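Local coordinates for acetylcholine-binding protein (Bulinus truncatus, PDB 2BJ0), which probably binds acetylcholine and related ligands as a soluble pentamer, resembling the extracellular ligand-binding domain of nicotinic receptors, at residues A133-K138 / F198-K203. Sequence-based numbering, arbitrary orientation.
Sequences ATCRIK and FAFRKK
Antiparallel pairing of two neighbouring strands places the disulfide-bonded Cys135 against the rings of Phe198 and Phe200. The register rests on four backbone hydrogen bonds: Ala133 and Phe200 exchange N-H and C=O in both directions, and Cys135 and Phe198 do the same, with Cys135 N to Phe198 O at 2.8 Å and a nearly straight 168° at the hydrogen. Between these two hydrogen-bonded pairs, Thr134 and Ala199 form a non-hydrogen-bonded pair, their CA atoms 4.3 Å apart. Cys135 CB lies over one face of the Phe198 ring, 4.0 Å from its centroid and 24° off the normal, which meets the geometry of a CH-pi contact. Cys135 SG, anti to the carbonyl carbon (chi1 -59°), reaches the edge of the Phe200 ring, 3.7 Å from CE1 and in the ring plane. That sulfur closes the bond to Cys122, the Cys-loop disulfide of this receptor family, on the sheet face turned to strand 25-40 of the immunoglobulin-like sandwich; Leu33 and Ile36 from that strand also touch Phe198. Ile137 CD1 comes to the edge of the Phe198 ring, 3.7 Å from CE1. Replacing Phe198 with an alanine is likely to leave Cys135 CB without its aromatic face and to open a gap beside Ile137 CD1. On the reverse face, Thr134 OG1 approaches Ala199 CB at 4.1 Å.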
loop_
_atom_site.group_PDB
_atom_site.type_symbol
_atom_site.label_atom_id
_atom_site.label_comp_id
_atom_site.label_asym_id
_atom_site.label_seq_id
_atom_site.Cartn_x
_atom_site.Cartn_y
_atom_site.Cartn_z
ATOM N N ALA A 133 9.084 -1.342 33.351
ATOM C CA ALA A 133 8.472 -0.117 32.841
ATOM C C ALA A 133 6.955 -0.278 32.674
ATOM O O ALA A 133 6.484 -1.343 32.304
ATOM C CB ALA A 133 9.124 0.278 31.545
ATOM N N THR A 134 6.207 0.787 32.970
ATOM C CA THR A 134 4.760 0.828 32.804
ATOM C C THR A 134 4.365 1.574 31.531
ATOM O O THR A 134 4.760 2.736 31.321
ATOM C CB THR A 134 4.074 1.458 34.030
ATOM O OG1 THR A 134 4.244 0.598 35.158
ATOM C CG2 THR A 134 2.566 1.441 33.850
ATOM N N CYS A 135 3.567 0.903 30.697
ATOM C CA CYS A 135 3.118 1.460 29.442
ATOM C C CYS A 135 1.616 1.471 29.364
ATOM O O CYS A 135 0.957 0.636 29.972
ATOM C CB CYS A 135 3.726 0.671 28.289
ATOM S SG CYS A 135 5.516 0.781 28.445
ATOM N N ARG A 136 1.089 2.437 28.623
ATOM C CA ARG A 136 -0.346 2.612 28.462
ATOM C C ARG A 136 -0.735 2.632 26.980
ATOM O O ARG A 136 -0.053 3.261 26.167
ATOM C CB ARG A 136 -0.793 3.898 29.157
ATOM C CG ARG A 136 -1.062 3.701 30.674
ATOM C CD ARG A 136 -0.896 4.956 31.561
ATOM N NE ARG A 136 0.490 5.155 32.006
ATOM C CZ ARG A 136 0.941 4.922 33.243
ATOM N NH1 ARG A 136 0.115 4.485 34.198
ATOM N NH2 ARG A 136 2.222 5.138 33.530
ATOM N N ILE A 137 -1.819 1.933 26.635
ATOM C CA ILE A 137 -2.382 2.022 25.287
ATOM C C ILE A 137 -3.830 2.513 25.367
ATOM O O ILE A 137 -4.645 1.932 26.085
ATOM C CB ILE A 137 -2.307 0.647 24.573
ATOM C CG1 ILE A 137 -0.868 0.228 24.328
ATOM C CG2 ILE A 137 -3.094 0.684 23.254
ATOM C CD1 ILE A 137 -0.726 -1.290 24.110
ATOM N N LYS A 138 -4.136 3.572 24.620
ATOM C CA LYS A 138 -5.454 4.196 24.630
ATOM C C LYS A 138 -6.220 3.866 23.346
ATOM O O LYS A 138 -5.743 4.164 22.239
ATOM C CB LYS A 138 -5.307 5.709 24.819
ATOM C CG LYS A 138 -6.632 6.451 25.025
ATOM C CD LYS A 138 -6.381 7.944 25.350
ATOM C CE LYS A 138 -7.587 8.838 25.000
ATOM N NZ LYS A 138 -7.275 10.288 25.268
ATOM N N PHE A 198 0.076 -1.819 31.193
ATOM C CA PHE A 198 0.853 -3.000 31.458
ATOM C C PHE A 198 2.240 -2.634 31.960
ATOM O O PHE A 198 2.726 -1.519 31.727
ATOM C CB PHE A 198 0.864 -3.978 30.258
ATOM C CG PHE A 198 1.552 -3.445 29.024
ATOM C CD1 PHE A 198 0.858 -2.666 28.108
ATOM C CD2 PHE A 198 2.890 -3.742 28.779
ATOM C CE1 PHE A 198 1.511 -2.182 26.961
ATOM C CE2 PHE A 198 3.556 -3.251 27.621
ATOM C CZ PHE A 198 2.861 -2.482 26.737
ATOM N N ALA A 199 2.836 -3.552 32.723
ATOM C CA ALA A 199 4.199 -3.430 33.168
ATOM C C ALA A 199 4.989 -4.585 32.600
ATOM O O ALA A 199 4.525 -5.707 32.597
ATOM C CB ALA A 199 4.260 -3.465 34.704
ATOM N N PHE A 200 6.188 -4.305 32.115
ATOM C CA PHE A 200 7.053 -5.342 31.581
ATOM C C PHE A 200 8.524 -5.033 31.861
ATOM O O PHE A 200 8.881 -3.890 32.096
ATOM C CB PHE A 200 6.806 -5.507 30.061
ATOM C CG PHE A 200 7.478 -4.458 29.196
ATOM C CD1 PHE A 200 6.976 -3.168 29.124
ATOM C CD2 PHE A 200 8.581 -4.791 28.415
ATOM C CE1 PHE A 200 7.595 -2.217 28.324
ATOM C CE2 PHE A 200 9.194 -3.855 27.605
ATOM C CZ PHE A 200 8.708 -2.570 27.560
ATOM N N ARG A 201 9.386 -6.037 31.781
ATOM C CA ARG A 201 10.806 -5.815 31.989
ATOM C C ARG A 201 11.621 -6.695 31.033
ATOM O O ARG A 201 11.072 -7.606 30.451
ATOM C CB ARG A 201 11.166 -6.088 33.462
ATOM C CG ARG A 201 10.902 -7.527 33.897
ATOM C CD ARG A 201 11.564 -7.954 35.214
ATOM N NE ARG A 201 11.258 -9.360 35.496
ATOM C CZ ARG A 201 10.899 -9.825 36.690
ATOM N NH1 ARG A 201 10.783 -8.999 37.726
ATOM N NH2 ARG A 201 10.624 -11.112 36.842
ATOM N N LYS A 202 12.909 -6.397 30.834
ATOM C CA LYS A 202 13.789 -7.274 30.046
ATOM C C LYS A 202 14.065 -8.583 30.821
ATOM O O LYS A 202 14.095 -8.566 32.045
ATOM C CB LYS A 202 15.099 -6.559 29.690
ATOM C CG LYS A 202 14.892 -5.254 28.926
ATOM C CD LYS A 202 16.164 -4.452 28.745
ATOM C CE LYS A 202 16.617 -4.472 27.279
ATOM N NZ LYS A 202 17.476 -3.279 26.867
ATOM N N LYS A 203 14.248 -9.707 30.130
ATOM C CA LYS A 203 14.586 -10.973 30.811
ATOM C C LYS A 203 16.044 -10.982 31.260
ATOM O O LYS A 203 16.877 -10.281 30.669
ATOM C CB LYS A 203 14.344 -12.182 29.917
ATOM C CG LYS A 203 12.913 -12.418 29.605
ATOM C CD LYS A 203 12.668 -13.851 29.236
ATOM C CE LYS A 203 11.170 -14.055 29.084
ATOM N NZ LYS A 203 10.665 -15.153 29.925
#